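Local coordinates for putative cell adhesion protein (PDB 3LIU) that probably serves as a fimbrial subunit of the FimA/Mfa1 family, a building block of cell-surface pili that are thought to mediate adhesion, at residues I144-E149 and G160-G165; L200-I205 and A266-H271; P170-V175 and Q355-Y360. All coordinates share one frame; numbering follows the deposited sequence.

Contact 1: residues I144-E149 and G160-G165; sequences IGYDDE and GKEVYG
The carboxylate of Glu162 reaches across from the end of strand 158-162 and receives the backbone N-H groups of Gly145 and Tyr146, in a beta-rich domain of the FimA fimbrillin family. Residues 144-149 run from the end of strand 141-144 into the loop before strand 151-155, and this side chain fastens that loop to the outgoing chain. The CB of Glu162 lies 3.8 Å from Glu149 O. Glu162 CG, set anti to the backbone N (chi1 173°), comes within 3.4 Å of Glu149 O and also passes near CB of Asp147. A bend at chi2 then swings the carboxylate toward the first residues of the loop. Glu162 OE1 takes the N-H of Tyr146 (N to OE1 2.8 Å), which arrives from above the carboxylate plane, and the same oxygen sits at the edge of the Tyr146 ring. Glu162 OE2 offers its syn lone pair to Gly145 N at 2.9 Å, in a nearly straight bond. On its anti side Glu162 OE2 accepts from Gly165 N at 2.8 Å; Tyr164 N adds a weak bond to the same oxygen. One carboxylate thus ties the loop of 144-149 to the residues that follow strand 158-162, and the converging N-H groups would be expected to favour its charged form. Gly145 has a positive phi, where a CB would press on the preceding carbonyl oxygen. Beside the carboxylate lies an apolar patch that continues onto Leu132 of strand 127-136: Ile144 CG1 rests 3.7 Å from Val163 CG2, while the other branch, CG2, packs 3.6 Å from Tyr164 CB.

Contact 2: residues L200-I205 and A266-H271; sequences LKEVFI and ALAKKH
Lys269 and Val203 exchange two backbone hydrogen bonds, the hydrogen-bonded pair of an antiparallel strand pairing in which the short strand 268-270 lies along strand 193-213 of a mixed sheet. Lys269 N gives to Val203 O at 2.8 Å, and Val203 N gives back to Lys269 O. Further bonds extend the pairing, from Ile205 N to Leu267 O and, almost straight, from His271 N to Lys201 O. On one face, Phe204 CB meets Ala268 CB at 3.8 Å in a non-hydrogen-bonded pair. The neighbouring Glu202 bends at chi2 (91°), which folds its carboxylate back over the Lys269-Lys270 peptide and leaves Glu202 OE2 3.5 Å from Ala268 CB. One face of the His271 ring receives Leu200 in a CH-pi contact, Leu200 CD2 standing 4.0 Å from the ring centroid. A water donates to both Lys201 O and His271 O, the latter at 3.1 Å.

Farther out, Lys201 and Glu202 both face Lys312 of strand 308-319, a classic beta bulge on the other side of the strand. The salt bridge of Lys201 with Asp314 lies on that flank, while Lys269 pairs with Asp275. The His271 ring is held in turn through ND1, which accepts from the backbone N of Ala277.

Contact 3: residues P170-V175 and Q355-Y360; sequences PLVRDV and QRNYKY
Asn357 N donates to Val175 O at 2.8 Å, the one backbone hydrogen bond between the two segments, where strand 172-185 comes alongside the approach to strand 358-366, its parallel neighbour. The side chains then do most of the joining. Arg356 leans back over residues 172-174, its CG between the backbone N and the carbonyl carbon (chi1 70°) and its chain bent again at chi3. Arg356 NE donates to Arg173 O at 3.2 Å, a straight bond lying in the guanidinium plane. Arg356 NH2 donates to Val172 O in a bent hydrogen bond, from above that carbonyl's plane, and forms a salt bridge with Asp174 OD1 at 3.1 Å; carboxylate and guanidinium are steeply inclined, their planes 71° apart. Over one face of the same guanidinium sits Val172, with its CB 3.7 Å from Arg356 NH2. The remaining nitrogen, NH1, is taken by the carbonyl of Gly221.

Arg173 works in the other direction. Its extended chain runs past Asn357, so that OD1 of the amide lies close to CB, CG and CD before accepting from Arg173 NH1 at 3.0 Å. This bond falls on an amide lone pair and in the guanidinium plane, the two flat groups being nearly coplanar. Val172 CG1 packs against Asn357 CB at 3.4 Å. Arg173 is further fixed by a salt bridge to Asp40 and a cation-pi contact with Trp392, and Asp174 OD1 also accepts from Ser128.

All six touching residues are buried, yet two arginines are among them. Carbonyl oxygens, an amide and carboxylates meet their N-H groups, and the paired acids probably offset much of the cost of burying two positive charges near the chain's centre in space.

How the contacts relate
The three contacts sample different depths of an elongated chain. Contact 3 is wholly buried, its centre about 6 Å from the centre of the chain, whereas contacts 1 and 2 are partly buried and lie on opposite sides of that centre, their own centres about 46 Å apart. Contact 1 depends on a carboxylate gathering backbone N-H groups, contact 2 on regular strand pairing, and contact 3 on arginine side chains. Contacts 1 and 3 touch lightly, Tyr164 OH lying 4.2 Å from Pro170 CD. Strand 172-185 of contact 3 leads into strand 193-213 of contact 2, and both segments of contact 2 fall between those of contact 3 in the sequence, although these two contacts do not touch.

Contact 1: residues I144-E149 and G160-G165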
loop_
_atom_site.group_PDB
_atom_site.type_symbol
_atom_site.label_atom_id
_atom_site.label_comp_id
_atom_site.label_asym_id
_atom_site.label_seq_id
_atom_site.Cartn_x
_atom_site.Cartn_y
_atom_site.Cartn_z
ATOM N N ILE A 144 -12.320 24.451 -6.187
ATOM C CA ILE A 144 -11.239 23.974 -5.349
ATOM C C ILE A 144 -10.144 23.419 -6.224
ATOM O O ILE A 144 -10.317 22.400 -6.931
ATOM C CB ILE A 144 -11.715 22.919 -4.343
ATOM C CG1 ILE A 144 -12.778 23.535 -3.428
ATOM C CG2 ILE A 144 -10.510 22.348 -3.557
ATOM C CD1 ILE A 144 -13.423 22.541 -2.439
ATOM N N GLY A 145 -9.005 24.096 -6.180
ATOM C CA GLY A 145 -7.813 23.653 -6.879
ATOM C C GLY A 145 -7.531 24.333 -8.205
ATOM O O GLY A 145 -6.636 23.893 -8.930
ATOM N N TYR A 146 -8.254 25.414 -8.515
ATOM C CA TYR A 146 -8.149 26.053 -9.828
ATOM C C TYR A 146 -7.277 27.300 -9.826
ATOM O O TYR A 146 -7.102 27.937 -10.866
ATOM C CB TYR A 146 -9.543 26.414 -10.333
ATOM C CG TYR A 146 -10.335 25.266 -10.844
ATOM C CD1 TYR A 146 -10.942 24.362 -9.971
ATOM C CD2 TYR A 146 -10.503 25.078 -12.210
ATOM C CE1 TYR A 146 -11.701 23.304 -10.461
ATOM C CE2 TYR A 146 -11.264 24.037 -12.706
ATOM C CZ TYR A 146 -11.840 23.142 -11.830
ATOM O OH TYR A 146 -12.589 22.114 -12.348
ATOM N N ASP A 147 -6.740 27.670 -8.670
ATOM C CA ASP A 147 -5.825 28.810 -8.596
ATOM C C ASP A 147 -4.965 28.681 -7.351
ATOM O O ASP A 147 -5.279 27.890 -6.453
ATOM C CB ASP A 147 -6.614 30.099 -8.545
ATOM C CG ASP A 147 -5.841 31.282 -9.071
ATOM O OD1 ASP A 147 -4.674 31.113 -9.483
ATOM O OD2 ASP A 147 -6.419 32.377 -9.058
ATOM N N ASP A 148 -3.893 29.462 -7.293
ATOM C CA ASP A 148 -2.988 29.428 -6.135
ATOM C C ASP A 148 -3.272 30.572 -5.147
ATOM O O ASP A 148 -2.428 30.971 -4.343
ATOM C CB ASP A 148 -1.516 29.406 -6.585
ATOM C CG ASP A 148 -1.135 30.597 -7.415
ATOM O OD1 ASP A 148 -1.908 31.575 -7.473
ATOM O OD2 ASP A 148 -0.034 30.560 -8.009
ATOM N N GLU A 149 -4.489 31.075 -5.171
ATOM C CA GLU A 149 -4.878 32.103 -4.233
ATOM C C GLU A 149 -6.405 32.048 -4.127
ATOM O O GLU A 149 -7.036 31.658 -5.073
ATOM C CB GLU A 149 -4.403 33.421 -4.809
ATOM C CG GLU A 149 -4.248 34.524 -3.861
ATOM C CD GLU A 149 -3.536 35.683 -4.513
ATOM O OE1 GLU A 149 -4.114 36.303 -5.427
ATOM O OE2 GLU A 149 -2.384 35.951 -4.124
ATOM N N GLY A 160 -16.730 32.522 -10.770
ATOM C CA GLY A 160 -17.039 32.012 -9.448
ATOM C C GLY A 160 -15.938 32.389 -8.483
ATOM O O GLY A 160 -15.382 33.480 -8.558
ATOM N N LYS A 161 -15.616 31.501 -7.563
ATOM C CA LYS A 161 -14.648 31.840 -6.525
ATOM C C LYS A 161 -13.849 30.625 -6.136
ATOM O O LYS A 161 -14.432 29.572 -5.835
ATOM C CB LYS A 161 -15.360 32.365 -5.297
ATOM C CG LYS A 161 -14.422 33.046 -4.296
ATOM C CD LYS A 161 -15.110 33.248 -2.954
ATOM C CE LYS A 161 -14.321 34.166 -2.065
ATOM N NZ LYS A 161 -14.456 33.774 -0.659
ATOM N N GLU A 162 -12.531 30.764 -6.185
ATOM C CA GLU A 162 -11.633 29.753 -5.636
ATOM C C GLU A 162 -11.660 29.891 -4.098
ATOM O O GLU A 162 -11.427 30.973 -3.536
ATOM C CB GLU A 162 -10.221 29.939 -6.185
ATOM C CG GLU A 162 -9.165 29.029 -5.536
ATOM C CD GLU A 162 -9.377 27.580 -5.859
ATOM O OE1 GLU A 162 -9.766 27.271 -7.012
ATOM O OE2 GLU A 162 -9.129 26.737 -4.964
ATOM N N VAL A 163 -11.979 28.795 -3.430
ATOM C CA VAL A 163 -12.216 28.813 -1.998
ATOM C C VAL A 163 -11.166 28.039 -1.211
ATOM O O VAL A 163 -11.156 28.083 0.003
ATOM C CB VAL A 163 -13.640 28.308 -1.649
ATOM C CG1 VAL A 163 -14.697 29.178 -2.315
ATOM C CG2 VAL A 163 -13.827 26.830 -1.998
ATOM N N TYR A 164 -10.253 27.373 -1.902
ATOM C CA TYR A 164 -9.169 26.611 -1.275
ATOM C C TYR A 164 -7.838 27.310 -1.536
ATOM O O TYR A 164 -7.104 27.610 -0.594
ATOM C CB TYR A 164 -9.146 25.188 -1.830
ATOM C CG TYR A 164 -7.885 24.372 -1.599
ATOM C CD1 TYR A 164 -7.558 23.890 -0.329
ATOM C CD2 TYR A 164 -7.077 24.012 -2.655
ATOM C CE1 TYR A 164 -6.404 23.110 -0.106
ATOM C CE2 TYR A 164 -5.927 23.205 -2.453
ATOM C CZ TYR A 164 -5.610 22.763 -1.176
ATOM O OH TYR A 164 -4.478 21.995 -0.961
ATOM N N GLY A 165 -7.503 27.557 -2.796
ATOM C CA GLY A 165 -6.412 28.509 -3.092
ATOM C C GLY A 165 -4.953 28.053 -3.035
ATOM O O GLY A 165 -4.044 28.893 -3.057
#

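Contact 2: residues L200-I205 and A266-H271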
loop_
_atom_site.group_PDB
_atom_site.type_symbol
_atom_site.label_atom_id
_atom_site.label_comp_id
_atom_site.label_asym_id
_atom_site.label_seq_id
_atom_site.Cartn_x
_atom_site.Cartn_y
_atom_site.Cartn_z
ATOM N N LEU A 200 17.076 -17.804 -8.254
ATOM C CA LEU A 200 15.767 -17.415 -7.793
ATOM C C LEU A 200 14.638 -18.158 -8.529
ATOM O O LEU A 200 14.619 -18.163 -9.737
ATOM C CB LEU A 200 15.601 -15.895 -7.952
ATOM C CG LEU A 200 14.272 -15.342 -7.451
ATOM C CD1 LEU A 200 14.226 -15.426 -5.887
ATOM C CD2 LEU A 200 14.097 -13.910 -7.967
ATOM N N LYS A 201 13.700 -18.751 -7.787
ATOM C CA LYS A 201 12.533 -19.452 -8.382
ATOM C C LYS A 201 11.205 -18.745 -8.147
ATOM O O LYS A 201 10.341 -18.759 -9.023
ATOM C CB LYS A 201 12.418 -20.868 -7.836
ATOM C CG LYS A 201 13.463 -21.859 -8.409
ATOM C CD LYS A 201 13.131 -23.303 -7.947
ATOM C CE LYS A 201 13.869 -24.401 -8.740
ATOM N NZ LYS A 201 14.386 -25.540 -7.842
ATOM N N GLU A 202 11.044 -18.120 -6.977
ATOM C CA GLU A 202 9.758 -17.512 -6.599
ATOM C C GLU A 202 9.969 -16.365 -5.598
ATOM O O GLU A 202 10.898 -16.383 -4.783
ATOM C CB GLU A 202 8.828 -18.589 -5.982
ATOM C CG GLU A 202 7.403 -18.120 -5.608
ATOM C CD GLU A 202 6.384 -18.314 -6.731
ATOM O OE1 GLU A 202 6.767 -18.825 -7.798
ATOM O OE2 GLU A 202 5.192 -17.967 -6.555
ATOM N N VAL A 203 9.090 -15.370 -5.663
ATOM C CA VAL A 203 9.008 -14.326 -4.671
ATOM C C VAL A 203 7.560 -14.218 -4.213
ATOM O O VAL A 203 6.635 -14.305 -5.037
ATOM C CB VAL A 203 9.478 -12.976 -5.257
ATOM C CG1 VAL A 203 9.517 -11.906 -4.174
ATOM C CG2 VAL A 203 10.879 -13.123 -5.918
ATOM N N PHE A 204 7.326 -14.087 -2.915
ATOM C CA PHE A 204 5.956 -13.854 -2.444
ATOM C C PHE A 204 5.880 -13.039 -1.168
ATOM O O PHE A 204 6.887 -12.849 -0.473
ATOM C CB PHE A 204 5.125 -15.173 -2.367
ATOM C CG PHE A 204 5.424 -16.067 -1.169
ATOM C CD1 PHE A 204 6.547 -16.850 -1.137
ATOM C CD2 PHE A 204 4.544 -16.129 -0.098
ATOM C CE1 PHE A 204 6.818 -17.691 -0.063
ATOM C CE2 PHE A 204 4.793 -16.965 0.999
ATOM C CZ PHE A 204 5.926 -17.767 1.005
ATOM N N ILE A 205 4.674 -12.538 -0.895
ATOM C CA ILE A 205 4.437 -11.700 0.259
ATOM C C ILE A 205 3.522 -12.416 1.240
ATOM O O ILE A 205 2.578 -13.092 0.806
ATOM C CB ILE A 205 3.748 -10.370 -0.155
ATOM C CG1 ILE A 205 4.579 -9.626 -1.192
ATOM C CG2 ILE A 205 3.438 -9.488 1.105
ATOM C CD1 ILE A 205 6.012 -9.279 -0.802
ATOM N N ALA A 266 -2.103 -12.352 -6.650
ATOM C CA ALA A 266 -1.292 -11.179 -7.013
ATOM C C ALA A 266 -0.062 -11.041 -6.101
ATOM O O ALA A 266 0.916 -10.364 -6.441
ATOM C CB ALA A 266 -2.156 -9.879 -6.971
ATOM N N LEU A 267 -0.102 -11.674 -4.937
ATOM C CA LEU A 267 1.013 -11.591 -3.989
ATOM C C LEU A 267 2.072 -12.695 -4.105
ATOM O O LEU A 267 2.872 -12.875 -3.185
ATOM C CB LEU A 267 0.467 -11.541 -2.555
ATOM C CG LEU A 267 -0.399 -10.314 -2.253
ATOM C CD1 LEU A 267 -0.831 -10.346 -0.772
ATOM C CD2 LEU A 267 0.370 -9.017 -2.586
ATOM N N ALA A 268 2.075 -13.441 -5.218
ATOM C CA ALA A 268 3.187 -14.366 -5.562
ATOM C C ALA A 268 3.617 -14.194 -7.015
ATOM O O ALA A 268 2.789 -13.888 -7.898
ATOM C CB ALA A 268 2.787 -15.838 -5.291
ATOM N N LYS A 269 4.909 -14.354 -7.264
ATOM C CA LYS A 269 5.426 -14.306 -8.619
ATOM C C LYS A 269 6.536 -15.323 -8.795
ATOM O O LYS A 269 7.557 -15.306 -8.066
ATOM C CB LYS A 269 5.997 -12.931 -8.924
ATOM C CG LYS A 269 6.484 -12.731 -10.344
ATOM C CD LYS A 269 5.420 -12.156 -11.257
ATOM C CE LYS A 269 5.935 -11.969 -12.688
ATOM N NZ LYS A 269 5.798 -13.211 -13.486
ATOM N N LYS A 270 6.341 -16.176 -9.785
ATOM C CA LYS A 270 7.369 -17.088 -10.267
ATOM C C LYS A 270 8.430 -16.310 -11.073
ATOM O O LYS A 270 8.082 -15.402 -11.808
ATOM C CB LYS A 270 6.697 -18.158 -11.131
ATOM C CG LYS A 270 7.623 -19.251 -11.654
ATOM C CD LYS A 270 6.818 -20.391 -12.324
ATOM C CE LYS A 270 7.724 -21.576 -12.688
ATOM N NZ LYS A 270 7.015 -22.896 -12.586
ATOM N N HIS A 271 9.706 -16.658 -10.902
ATOM C CA HIS A 271 10.813 -16.064 -11.664
ATOM C C HIS A 271 11.138 -16.924 -12.877
ATOM O O HIS A 271 11.523 -18.056 -12.731
ATOM C CB HIS A 271 12.077 -15.938 -10.798
ATOM C CG HIS A 271 13.195 -15.166 -11.451
ATOM N ND1 HIS A 271 13.084 -13.834 -11.791
ATOM C CD2 HIS A 271 14.460 -15.529 -11.781
ATOM C CE1 HIS A 271 14.219 -13.415 -12.323
ATOM N NE2 HIS A 271 15.075 -14.419 -12.315
HETATM O O HOH W 1 10.840 -20.787 -11.403
#

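Contact 3: residues P170-V175 and Q355-Y360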
loop_
_atom_site.group_PDB
_atom_site.type_symbol
_atom_site.label_atom_id
_atom_site.label_comp_id
_atom_site.label_asym_id
_atom_site.label_seq_id
_atom_site.Cartn_x
_atom_site.Cartn_y
_atom_site.Cartn_z
ATOM N N PRO A 170 -3.604 17.727 -4.107
ATOM C CA PRO A 170 -2.759 16.521 -4.201
ATOM C C PRO A 170 -3.469 15.301 -3.651
ATOM O O PRO A 170 -4.294 15.415 -2.734
ATOM C CB PRO A 170 -1.510 16.853 -3.348
ATOM C CG PRO A 170 -1.811 18.053 -2.597
ATOM C CD PRO A 170 -3.166 18.627 -3.030
ATOM N N LEU A 171 -3.199 14.160 -4.265
ATOM C CA LEU A 171 -3.721 12.870 -3.815
ATOM C C LEU A 171 -2.545 12.009 -3.425
ATOM O O LEU A 171 -1.499 12.107 -4.043
ATOM C CB LEU A 171 -4.553 12.193 -4.900
ATOM C CG LEU A 171 -5.755 12.947 -5.473
ATOM C CD1 LEU A 171 -6.448 12.074 -6.553
ATOM C CD2 LEU A 171 -6.714 13.446 -4.382
ATOM N N VAL A 172 -2.713 11.192 -2.382
ATOM C CA VAL A 172 -1.705 10.255 -1.950
ATOM C C VAL A 172 -2.234 8.842 -2.017
ATOM O O VAL A 172 -3.309 8.562 -1.511
ATOM C CB VAL A 172 -1.210 10.557 -0.526
ATOM C CG1 VAL A 172 -0.120 9.523 -0.112
ATOM C CG2 VAL A 172 -0.681 11.967 -0.460
ATOM N N ARG A 173 -1.466 7.949 -2.631
ATOM C CA ARG A 173 -1.903 6.557 -2.784
ATOM C C ARG A 173 -2.175 5.916 -1.430
ATOM O O ARG A 173 -1.549 6.254 -0.446
ATOM C CB ARG A 173 -0.874 5.721 -3.528
ATOM C CG ARG A 173 -0.641 6.110 -4.977
ATOM C CD ARG A 173 0.410 5.184 -5.607
ATOM N NE ARG A 173 0.834 5.593 -6.955
ATOM C CZ ARG A 173 1.701 6.576 -7.239
ATOM N NH1 ARG A 173 2.232 7.301 -6.294
ATOM N NH2 ARG A 173 2.035 6.848 -8.501
ATOM N N ASP A 174 -3.110 4.973 -1.417
ATOM C CA ASP A 174 -3.471 4.243 -0.229
ATOM C C ASP A 174 -2.683 2.903 -0.150
ATOM O O ASP A 174 -2.836 2.167 0.807
ATOM C CB ASP A 174 -4.992 3.976 -0.215
ATOM C CG ASP A 174 -5.840 5.206 0.200
ATOM O OD1 ASP A 174 -5.321 6.323 0.402
ATOM O OD2 ASP A 174 -7.079 5.031 0.347
ATOM N N VAL A 175 -1.851 2.581 -1.152
ATOM C CA VAL A 175 -1.074 1.361 -1.151
ATOM C C VAL A 175 0.438 1.715 -1.086
ATOM O O VAL A 175 0.826 2.856 -1.357
ATOM C CB VAL A 175 -1.339 0.453 -2.401
ATOM C CG1 VAL A 175 -2.737 -0.174 -2.368
ATOM C CG2 VAL A 175 -1.131 1.236 -3.685
ATOM N N GLN A 355 4.357 1.600 5.017
ATOM C CA GLN A 355 3.556 2.800 5.056
ATOM C C GLN A 355 3.203 3.181 3.629
ATOM O O GLN A 355 3.918 2.832 2.689
ATOM C CB GLN A 355 4.292 3.929 5.747
ATOM C CG GLN A 355 4.698 3.612 7.157
ATOM C CD GLN A 355 5.438 4.796 7.811
ATOM O OE1 GLN A 355 5.142 5.931 7.520
ATOM N NE2 GLN A 355 6.398 4.515 8.671
ATOM N N ARG A 356 2.109 3.920 3.506
ATOM C CA ARG A 356 1.479 4.202 2.214
ATOM C C ARG A 356 2.372 5.074 1.300
ATOM O O ARG A 356 3.116 5.927 1.768
ATOM C CB ARG A 356 0.153 4.918 2.454
ATOM C CG ARG A 356 0.355 6.371 2.990
ATOM C CD ARG A 356 -0.917 7.002 3.554
ATOM N NE ARG A 356 -1.808 7.375 2.497
ATOM C CZ ARG A 356 -2.775 8.302 2.585
ATOM N NH1 ARG A 356 -3.029 8.947 3.709
ATOM N NH2 ARG A 356 -3.514 8.568 1.505
ATOM N N ASN A 357 2.247 4.833 0.002
ATOM C CA ASN A 357 2.793 5.696 -1.042
ATOM C C ASN A 357 4.327 5.775 -1.049
ATOM O O ASN A 357 4.896 6.800 -1.403
ATOM C CB ASN A 357 2.181 7.096 -0.952
ATOM C CG ASN A 357 2.231 7.828 -2.293
ATOM O OD1 ASN A 357 1.929 7.259 -3.334
ATOM N ND2 ASN A 357 2.607 9.077 -2.261
ATOM N N TYR A 358 4.960 4.688 -0.610
ATOM C CA TYR A 358 6.395 4.480 -0.710
ATOM C C TYR A 358 6.664 3.245 -1.508
ATOM O O TYR A 358 5.872 2.318 -1.520
ATOM C CB TYR A 358 7.039 4.281 0.671
ATOM C CG TYR A 358 7.069 5.516 1.541
ATOM C CD1 TYR A 358 7.957 6.558 1.283
ATOM C CD2 TYR A 358 6.194 5.653 2.601
ATOM C CE1 TYR A 358 7.987 7.688 2.103
ATOM C CE2 TYR A 358 6.186 6.784 3.390
ATOM C CZ TYR A 358 7.102 7.787 3.154
ATOM O OH TYR A 358 7.095 8.884 3.962
ATOM N N LYS A 359 7.809 3.240 -2.178
ATOM C CA LYS A 359 8.299 2.092 -2.883
ATOM C C LYS A 359 9.416 1.525 -2.025
ATOM O O LYS A 359 10.298 2.265 -1.575
ATOM C CB LYS A 359 8.873 2.477 -4.219
ATOM C CG LYS A 359 7.872 2.893 -5.231
ATOM C CD LYS A 359 8.436 2.636 -6.605
ATOM C CE LYS A 359 7.418 2.892 -7.644
ATOM N NZ LYS A 359 7.763 2.258 -8.945
ATOM N N TYR A 360 9.340 0.222 -1.790
ATOM C CA TYR A 360 10.314 -0.535 -1.036
ATOM C C TYR A 360 11.115 -1.377 -2.027
ATOM O O TYR A 360 10.536 -2.169 -2.811
ATOM C CB TYR A 360 9.599 -1.430 -0.025
ATOM C CG TYR A 360 8.965 -0.677 1.077
ATOM C CD1 TYR A 360 7.754 -0.024 0.887
ATOM C CD2 TYR A 360 9.549 -0.611 2.335
ATOM C CE1 TYR A 360 7.153 0.685 1.924
ATOM C CE2 TYR A 360 8.957 0.094 3.366
ATOM C CZ TYR A 360 7.786 0.760 3.160
ATOM O OH TYR A 360 7.219 1.470 4.201
#